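Local coordinates for protein Atp-dependent DNA ligase (Psychromonas sp., PDB 4D05) that probably seals breaks in the DNA backbone at the cost of ATP through an enzyme-adenylate intermediate, and has a minimised DNA-binding surface, at residues E65-I68 with A69-Q72; F73-V76 with S77-R81; L143-K146 with V147-K151; N85-E88 with Q89-Q92. All coordinates share one frame; numbering follows the deposited sequence.

Contact 1. Residues E65-I68 with A69-Q72; sequences ELWI and ARQQ. With AMP (adenosine monophosphate), chain H.
The indole of Trp-67 lies flat against backbone only two residues further on: Ala-69 N sits 3.8 Å above the ring plane, over its centre, and Trp-67 CZ2 comes within 3.3 Å of Arg-70 N. The covered backbone opens a type II beta turn, Ala-69 to Gln-72, which carries the chain from strand 62-67 into helix 73-80, with Gln-72 at the N-cap position. CG of Trp-67 is anti to the backbone N (chi1 -179°), and this swings the ring forward over the turn. With a serine in place of Trp-67, the start of the turn would probably lose its aromatic cover and be freer to shift. Ala-69, whose side chain is only a methyl, fits beside Ile-68, its CB 4.2 Å from Ile-68 CG2. The turn's own bond, Gln-72 N to Ala-69 O, is weak at 3.3 Å, and a water helps to tie the loop: it accepts from Ile-68 N at 2.8 Å and gives weak bonds to Ala-69 O and Gln-72 O. The extended chain of Arg-70 ends in a salt bridge with Glu-25. Further back in the strand, Glu-65 OE2 approaches the ribose of AMP, 3.0 Å from O4'.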
# COMPACT_ATOMS: atom_id res chain seq x y z
N GLU A 65 10.39 6.15 -0.10
CA GLU A 65 10.23 5.10 -1.11
C GLU A 65 11.22 5.37 -2.24
O GLU A 65 11.24 6.49 -2.78
CB GLU A 65 8.83 5.15 -1.73
CG GLU A 65 7.74 4.56 -0.91
CD GLU A 65 7.75 3.05 -0.75
OE1 GLU A 65 7.90 2.26 -1.73
OE2 GLU A 65 7.45 2.63 0.37
N LEU A 66 12.04 4.39 -2.61
CA LEU A 66 12.80 4.49 -3.86
C LEU A 66 11.77 4.26 -4.96
O LEU A 66 11.09 3.22 -4.98
CB LEU A 66 13.91 3.45 -3.89
CG LEU A 66 14.94 3.57 -2.76
CD1 LEU A 66 15.88 2.39 -2.75
CD2 LEU A 66 15.74 4.86 -2.89
N TRP A 67 11.67 5.20 -5.89
CA TRP A 67 10.59 5.18 -6.86
C TRP A 67 10.97 5.99 -8.08
O TRP A 67 11.70 6.99 -8.00
CB TRP A 67 9.38 5.80 -6.18
CG TRP A 67 8.07 5.89 -6.92
CD1 TRP A 67 7.09 4.92 -7.03
CD2 TRP A 67 7.52 7.07 -7.54
NE1 TRP A 67 5.98 5.45 -7.69
CE2 TRP A 67 6.22 6.76 -7.98
CE3 TRP A 67 8.00 8.36 -7.72
CZ2 TRP A 67 5.42 7.70 -8.64
CZ3 TRP A 67 7.20 9.29 -8.37
CH2 TRP A 67 5.92 8.95 -8.80
N ILE A 68 10.52 5.51 -9.23
CA ILE A 68 10.78 6.19 -10.49
C ILE A 68 9.57 6.92 -11.00
O ILE A 68 9.64 8.12 -11.30
CB ILE A 68 11.27 5.18 -11.55
CG1 ILE A 68 12.62 4.60 -11.11
CG2 ILE A 68 11.41 5.83 -12.93
CD1 ILE A 68 13.07 3.40 -11.91
N ALA A 69 8.48 6.19 -11.13
CA ALA A 69 7.21 6.75 -11.62
C ALA A 69 6.10 5.76 -11.34
O ALA A 69 6.37 4.63 -10.96
CB ALA A 69 7.32 6.96 -13.12
N ARG A 70 4.84 6.15 -11.54
CA ARG A 70 3.78 5.20 -11.44
C ARG A 70 4.05 4.08 -12.45
O ARG A 70 4.58 4.31 -13.54
CB ARG A 70 2.45 5.88 -11.78
CG ARG A 70 2.04 6.92 -10.79
CD ARG A 70 0.77 7.67 -11.23
NE ARG A 70 0.23 8.52 -10.18
CZ ARG A 70 -0.77 9.38 -10.37
NH1 ARG A 70 -1.34 9.48 -11.56
NH2 ARG A 70 -1.18 10.15 -9.38
N GLN A 71 3.66 2.88 -12.05
CA GLN A 71 3.75 1.68 -12.89
C GLN A 71 5.15 1.40 -13.36
O GLN A 71 5.35 0.97 -14.50
CB GLN A 71 2.79 1.78 -14.09
CG GLN A 71 1.34 1.92 -13.74
CD GLN A 71 0.79 0.74 -12.97
OE1 GLN A 71 0.97 -0.41 -13.37
NE2 GLN A 71 0.12 1.02 -11.88
N GLN A 72 6.13 1.66 -12.48
CA GLN A 72 7.52 1.25 -12.73
C GLN A 72 8.11 0.52 -11.55
O GLN A 72 9.31 0.64 -11.23
CB GLN A 72 8.39 2.45 -13.08
CG GLN A 72 8.06 3.06 -14.41
CD GLN A 72 8.48 2.19 -15.53
OE1 GLN A 72 7.69 1.82 -16.40
NE2 GLN A 72 9.74 1.84 -15.54
P AMP H . 0.90 -0.93 0.37
O1P AMP H . -0.11 -1.77 1.09
O2P AMP H . 1.91 -1.46 -0.64
O5' AMP H . 1.62 -0.04 1.48
C5' AMP H . 2.50 0.93 0.96
C4' AMP H . 3.76 0.83 1.77
O4' AMP H . 4.70 1.80 1.36
C3' AMP H . 3.39 1.10 3.19
O3' AMP H . 4.10 0.10 3.93
C2' AMP H . 3.91 2.48 3.46
O2' AMP H . 4.40 2.29 4.79
C1' AMP H . 4.90 2.83 2.31
N9 AMP H . 4.47 4.07 1.57
C8 AMP H . 4.31 4.29 0.23
N7 AMP H . 3.86 5.54 -0.04
C5 AMP H . 3.78 6.15 1.17
C6 AMP H . 3.33 7.47 1.63
N6 AMP H . 2.94 8.39 0.74
N1 AMP H . 3.40 7.68 2.95
C2 AMP H . 3.74 6.75 3.85
N3 AMP H . 4.15 5.54 3.51
C4 AMP H . 4.18 5.19 2.20
O HOH W 1 9.08 3.11 -9.69

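Contact 2. Residues F73-V76 with S77-R81; sequences FETV and SGIAR. With SO4 (sulfate ion), chain C.
Phe-73 presents one face of its ring to Ser-77, one helical turn ahead, in a CH-pi contact with Ser-77 CB 4.1 Å from the ring centroid. CG anti to the backbone N (chi1 173°) brings the ring over Ser-77, and the small serine lets it come close. This is the close-packed side, where Phe-73 and Ser-77 both also touch Ile-30 of strand 30-34. Elsewhere Thr-75 and Ile-79 run side by side, CG2 to CD1 4.1 Å, and regular bonds such as Ala-80 N to Val-76 O, 2.9 Å, hold the backbone. The solvent side is looser and is joined by water. One water donates to both Glu-74 O and Glu-74 OE1 and accepts from Arg-81 NH2 at 2.9 Å, bridging two opposite charges that do not meet directly. A second water links Glu-74 OE1 to Ser-77 OG. The guanidinium of Arg-81 lies with one face toward Gly-78 CA; a side chain at Gly-78 would be tight against Glu-74 O. At the start of the helix, Phe-73 N and Glu-74 N each donate to a sulfate, 2.9 Å to its O2 and O4 respectively; the ion is probably from the crystallisation liquor, but the arrangement is the classic anion site at a helix N-terminus.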
# COMPACT_ATOMS: atom_id res chain seq x y z
N PHE A 73 7.26 -0.28 -10.90
CA PHE A 73 7.74 -1.02 -9.76
C PHE A 73 8.83 -2.05 -10.11
O PHE A 73 9.86 -2.11 -9.44
CB PHE A 73 6.62 -1.74 -9.00
CG PHE A 73 7.14 -2.62 -7.95
CD1 PHE A 73 7.58 -2.11 -6.74
CD2 PHE A 73 7.31 -3.98 -8.20
CE1 PHE A 73 8.14 -2.94 -5.77
CE2 PHE A 73 7.87 -4.80 -7.24
CZ PHE A 73 8.29 -4.28 -6.03
N GLU A 74 8.58 -2.92 -11.07
CA GLU A 74 9.59 -3.95 -11.35
C GLU A 74 10.91 -3.29 -11.75
O GLU A 74 11.98 -3.82 -11.45
CB GLU A 74 9.12 -4.97 -12.39
CG GLU A 74 7.95 -5.81 -11.92
CD GLU A 74 8.19 -6.66 -10.66
OE1 GLU A 74 9.34 -7.01 -10.34
OE2 GLU A 74 7.20 -7.03 -10.00
N THR A 75 10.86 -2.18 -12.46
CA THR A 75 12.10 -1.50 -12.83
C THR A 75 12.87 -1.03 -11.60
O THR A 75 14.05 -1.32 -11.46
CB THR A 75 11.83 -0.32 -13.72
OG1 THR A 75 11.16 -0.79 -14.90
CG2 THR A 75 13.14 0.36 -14.08
N VAL A 76 12.20 -0.30 -10.70
CA VAL A 76 12.92 0.17 -9.51
C VAL A 76 13.39 -0.96 -8.60
O VAL A 76 14.50 -0.93 -8.08
CB VAL A 76 12.13 1.28 -8.75
CG1 VAL A 76 10.95 0.72 -7.99
CG2 VAL A 76 13.07 2.03 -7.80
N SER A 77 12.57 -1.99 -8.45
CA SER A 77 12.93 -3.15 -7.66
C SER A 77 14.15 -3.86 -8.25
O SER A 77 15.06 -4.24 -7.53
CB SER A 77 11.73 -4.13 -7.61
OG SER A 77 12.03 -5.26 -6.78
N GLY A 78 14.19 -3.98 -9.57
CA GLY A 78 15.32 -4.63 -10.23
C GLY A 78 16.63 -3.87 -10.03
O GLY A 78 17.69 -4.46 -9.88
N ILE A 79 16.55 -2.56 -10.05
CA ILE A 79 17.75 -1.77 -9.80
C ILE A 79 18.17 -1.89 -8.33
O ILE A 79 19.33 -2.11 -8.01
CB ILE A 79 17.50 -0.29 -10.17
CG1 ILE A 79 17.24 -0.13 -11.67
CG2 ILE A 79 18.68 0.57 -9.74
CD1 ILE A 79 16.61 1.22 -12.02
N ALA A 80 17.22 -1.72 -7.42
CA ALA A 80 17.53 -1.70 -6.00
C ALA A 80 18.10 -3.03 -5.51
O ALA A 80 18.90 -3.01 -4.57
CB ALA A 80 16.27 -1.26 -5.19
N ARG A 81 17.73 -4.14 -6.17
CA ARG A 81 18.23 -5.50 -5.87
C ARG A 81 19.63 -5.72 -6.40
O ARG A 81 20.29 -6.69 -6.03
CB ARG A 81 17.42 -6.60 -6.66
CG ARG A 81 16.10 -6.95 -6.24
CD ARG A 81 15.75 -8.34 -6.80
NE ARG A 81 15.54 -8.45 -8.26
CZ ARG A 81 14.45 -7.99 -8.88
NH1 ARG A 81 13.50 -7.36 -8.20
NH2 ARG A 81 14.28 -8.17 -10.19
S SO4 C . 4.75 -2.49 -12.47
O1 SO4 C . 4.05 -2.39 -13.79
O2 SO4 C . 4.62 -1.20 -11.74
O3 SO4 C . 4.07 -3.57 -11.74
O4 SO4 C . 6.14 -2.93 -12.72
O HOH W 2 11.91 -6.50 -10.50
O HOH W 3 10.37 -7.31 -7.30

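Contact 3. Residues L143-K146 with V147-K151; sequences LLNK and VVMGK
Leu-143 reaches Val-147 one turn later, its CD1 lying 4.1 Å from Val-147 CG2 as the two side chains cross obliquely. Both are branched and apolar, which suits a helix face turned inward: each also touches Leu-155 of strand 154-159. CG of Leu-143 is anti to the backbone N (chi1 174°), and that sends the isobutyl group toward the strand layer, where it meets Val-23 as well. Beneath the side chains Val-147 N bonds to Leu-143 O at 3.0 Å. Leu-144 takes the next step with Val-148, but here the two chains lie alongside each other and point the same way, CD1 to CG2 4.0 Å. Leu-144 too packs on Leu-155.

Helix 137-149 closes with a Schellman motif. Lys-151 takes positive phi as its C-prime residue, its N bonds to Val-148 O at 2.9 Å, and the next amide along the chain turns back to Val-147 O. Asn-145 lies beside Met-149, modelled as selenomethionine, whose CG rests 3.6 Å from Asn-145 OD1 in one of its two conformers. That oxygen also accepts a hydrogen bond from Lys-177, so the amide is held by a polar partner while its flank meets a methylene. Lys-146 points to solvent with an extended chain, fitting for a long charged residue on the outer face. Its carbonyl receives Gly-150 N at 3.2 Å, a bent bond of 141° at the place where Gly-150 leaves helical geometry.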
# COMPACT_ATOMS: atom_id res chain seq x y z
N LEU A 143 -10.61 11.98 -4.79
CA LEU A 143 -9.16 12.02 -4.96
C LEU A 143 -8.60 10.61 -5.20
O LEU A 143 -7.77 10.42 -6.08
CB LEU A 143 -8.47 12.66 -3.77
CG LEU A 143 -6.95 12.62 -3.79
CD1 LEU A 143 -6.37 13.30 -5.00
CD2 LEU A 143 -6.45 13.23 -2.52
N LEU A 144 -9.08 9.64 -4.42
CA LEU A 144 -8.64 8.25 -4.59
C LEU A 144 -8.89 7.82 -6.05
O LEU A 144 -8.04 7.20 -6.69
CB LEU A 144 -9.34 7.35 -3.60
CG LEU A 144 -9.03 5.87 -3.70
CD1 LEU A 144 -7.57 5.62 -3.50
CD2 LEU A 144 -9.85 5.14 -2.64
N ASN A 145 -10.08 8.10 -6.55
CA ASN A 145 -10.36 7.79 -7.95
C ASN A 145 -9.43 8.48 -8.95
O ASN A 145 -8.99 7.88 -9.91
CB ASN A 145 -11.82 8.13 -8.32
CG ASN A 145 -12.19 7.54 -9.67
OD1 ASN A 145 -12.06 6.32 -9.88
ND2 ASN A 145 -12.60 8.38 -10.59
N LYS A 146 -9.15 9.77 -8.75
CA LYS A 146 -8.23 10.47 -9.63
C LYS A 146 -6.87 9.78 -9.69
O LYS A 146 -6.30 9.59 -10.77
CB LYS A 146 -8.06 11.90 -9.18
CG LYS A 146 -9.29 12.74 -9.31
CD LYS A 146 -9.04 14.21 -8.78
CE LYS A 146 -10.29 15.07 -8.79
NZ LYS A 146 -9.93 16.45 -8.27
N VAL A 147 -6.39 9.40 -8.53
CA VAL A 147 -5.06 8.80 -8.42
C VAL A 147 -5.08 7.43 -9.10
O VAL A 147 -4.20 7.13 -9.92
CB VAL A 147 -4.68 8.66 -6.96
CG1 VAL A 147 -3.47 7.72 -6.78
CG2 VAL A 147 -4.37 10.00 -6.40
N VAL A 148 -6.10 6.63 -8.82
CA VAL A 148 -6.15 5.27 -9.38
C VAL A 148 -6.38 5.26 -10.92
O VAL A 148 -5.76 4.46 -11.66
CB VAL A 148 -7.18 4.41 -8.63
CG1 VAL A 148 -7.48 3.09 -9.37
CG2 VAL A 148 -6.73 4.18 -7.18
N MSE A 149 -7.23 6.15 -11.41
CA MSE A 149 -7.44 6.24 -12.84
C MSE A 149 -6.17 6.67 -13.55
O MSE A 149 -5.95 6.29 -14.67
CB MSE A 149 -8.58 7.21 -13.14
CG MSE A 149 -9.89 6.68 -12.70
SE MSE A 149 -10.36 5.16 -13.83
CE MSE A 149 -9.79 5.98 -15.54
N GLY A 150 -5.33 7.41 -12.85
CA GLY A 150 -4.04 7.83 -13.36
C GLY A 150 -2.93 6.82 -13.11
O GLY A 150 -1.76 7.12 -13.33
N LYS A 151 -3.32 5.63 -12.67
CA LYS A 151 -2.41 4.48 -12.51
C LYS A 151 -1.54 4.57 -11.26
O LYS A 151 -0.53 3.83 -11.13
CB LYS A 151 -1.55 4.26 -13.75
CG LYS A 151 -2.33 4.18 -15.03
CD LYS A 151 -3.36 3.12 -14.91
CE LYS A 151 -3.94 2.77 -16.28
NZ LYS A 151 -5.05 1.82 -16.07

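Contact 4. Residues N85-E88 with Q89-Q92; sequences NQNE and QWKQ
The indole of Trp-90 meets Asn-87 by its edge and not by a face: Asn-87 CB lies in the ring plane, 3.9 Å from Trp-90 CD1, and the Asn-87 amide stands almost upright to the ring, the two planes 88° apart. Asn-87 opens an Asx turn that leads into a short 3-10 segment. A water in the same ring plane accepts from Trp-90 NE1 at 2.9 Å and from Asn-87 ND2, so that one water serves the indole nitrogen and one N-H of the buried Asn-87 amide. Outside the pair, Trp-90 makes an edge-to-face contact with Phe-53 and touches Ile-79 of helix 73-80.

In the turn, Asn-87 OD1 accepts Gln-89 N at 3.0 Å, the donor standing above the carbonyl plane, 54° out of it. The side chain gets there because its CG is anti to the backbone N (chi1 179°) and beside the carbonyl carbon, facing the amides that follow. A second water donates to the same OD1 and accepts from Gln-89 NE2, so two donors grip the oxygen. A leucine in place of Asn-87 would probably leave Gln-89 N without its acceptor and Trp-90 NE1 with a less firmly placed water.

The backbone then tightens: Lys-91 N bonds to Glu-88 O at 3.0 Å, while the weaker Trp-90 N to Asn-87 O contact spans 3.3 Å. Glu-88 and Lys-91 carry their charges outward on extended chains, fitting for the solvent side. One turn on, Gln-92 NE2 donates to Gln-89 O at 3.2 Å, in the carbonyl plane and on a lone pair of the oxygen.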
# COMPACT_ATOMS: atom_id res chain seq x y z
N ASN A 85 27.61 -0.66 -6.52
CA ASN A 85 27.52 0.71 -6.08
C ASN A 85 27.98 1.68 -7.16
O ASN A 85 28.08 2.90 -6.91
CB ASN A 85 28.28 0.93 -4.75
CG ASN A 85 29.75 0.64 -4.89
OD1 ASN A 85 30.28 0.69 -5.98
ND2 ASN A 85 30.41 0.29 -3.80
N GLN A 86 28.22 1.18 -8.36
CA GLN A 86 28.54 2.07 -9.48
C GLN A 86 27.51 1.91 -10.58
O GLN A 86 27.79 2.15 -11.75
CB GLN A 86 29.97 1.84 -9.96
CG GLN A 86 30.99 2.24 -8.86
CD GLN A 86 32.42 2.27 -9.31
OE1 GLN A 86 32.80 1.66 -10.31
NE2 GLN A 86 33.24 3.00 -8.56
N ASN A 87 26.30 1.50 -10.20
CA ASN A 87 25.24 1.24 -11.17
C ASN A 87 24.56 2.53 -11.61
O ASN A 87 23.86 3.16 -10.84
CB ASN A 87 24.26 0.28 -10.52
CG ASN A 87 23.09 -0.07 -11.39
OD1 ASN A 87 22.98 0.34 -12.56
ND2 ASN A 87 22.20 -0.88 -10.83
N GLU A 88 24.78 2.92 -12.87
CA GLU A 88 24.23 4.17 -13.38
C GLU A 88 22.72 4.24 -13.38
O GLU A 88 22.13 5.33 -13.43
CB GLU A 88 24.77 4.41 -14.79
CG GLU A 88 24.17 3.48 -15.81
CD GLU A 88 24.86 3.55 -17.16
OE1 GLU A 88 25.97 4.12 -17.23
OE2 GLU A 88 24.30 3.04 -18.15
N GLN A 89 22.07 3.08 -13.32
CA GLN A 89 20.59 3.07 -13.39
C GLN A 89 19.93 3.78 -12.21
O GLN A 89 18.74 4.11 -12.28
CB GLN A 89 20.06 1.66 -13.55
CG GLN A 89 20.59 1.04 -14.84
CD GLN A 89 20.02 -0.33 -15.11
OE1 GLN A 89 18.79 -0.55 -15.02
NE2 GLN A 89 20.91 -1.27 -15.47
N TRP A 90 20.66 3.97 -11.11
CA TRP A 90 20.11 4.75 -10.01
C TRP A 90 19.79 6.19 -10.40
O TRP A 90 19.07 6.88 -9.70
CB TRP A 90 21.03 4.71 -8.77
CG TRP A 90 21.04 3.44 -7.98
CD1 TRP A 90 21.63 2.24 -8.33
CD2 TRP A 90 20.44 3.21 -6.70
NE1 TRP A 90 21.45 1.31 -7.35
CE2 TRP A 90 20.70 1.87 -6.34
CE3 TRP A 90 19.70 4.02 -5.83
CZ2 TRP A 90 20.26 1.33 -5.14
CZ3 TRP A 90 19.25 3.47 -4.64
CH2 TRP A 90 19.54 2.14 -4.31
N LYS A 91 20.32 6.67 -11.51
CA LYS A 91 20.08 8.07 -11.89
C LYS A 91 18.60 8.41 -12.10
O LYS A 91 18.19 9.57 -11.96
CB LYS A 91 20.90 8.42 -13.14
CG LYS A 91 20.39 7.81 -14.42
CD LYS A 91 21.43 7.87 -15.52
CE LYS A 91 20.88 7.24 -16.78
NZ LYS A 91 21.81 7.31 -17.91
N GLN A 92 17.79 7.41 -12.44
CA GLN A 92 16.36 7.64 -12.65
C GLN A 92 15.53 7.49 -11.38
O GLN A 92 14.32 7.78 -11.39
CB GLN A 92 15.84 6.71 -13.70
CG GLN A 92 15.85 5.29 -13.33
CD GLN A 92 15.78 4.42 -14.58
OE1 GLN A 92 14.81 4.49 -15.38
NE2 GLN A 92 16.83 3.60 -14.77
O HOH W 4 22.84 -1.15 -7.93
O HOH W 5 23.91 -0.71 -15.05

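How the contacts relate
All four contacts lie within the ATP-dependent DNA ligase domain, and along the chain they come in the order 1, 2, 4, 3. Contacts 1 and 2 are continuous, strand 62-67 passing through the turn into helix 73-80, with centres about 9 Å apart. Contact 4, before strand 94-99, lies about 11 Å from contact 2 by centres; there Ile-79 packs on Trp-90 and Gln-92. Contact 3, ending helix 137-149, stands about 30 Å from contact 4 between centres, yet reaches contact 1 through probable hydrogen bonds from Arg-70 and Gln-71 to Gly-150 and Lys-151. Contact 1, holding Glu-65 of the AMP pocket, thus touches the other three, consistent with one compact nucleotide-binding domain.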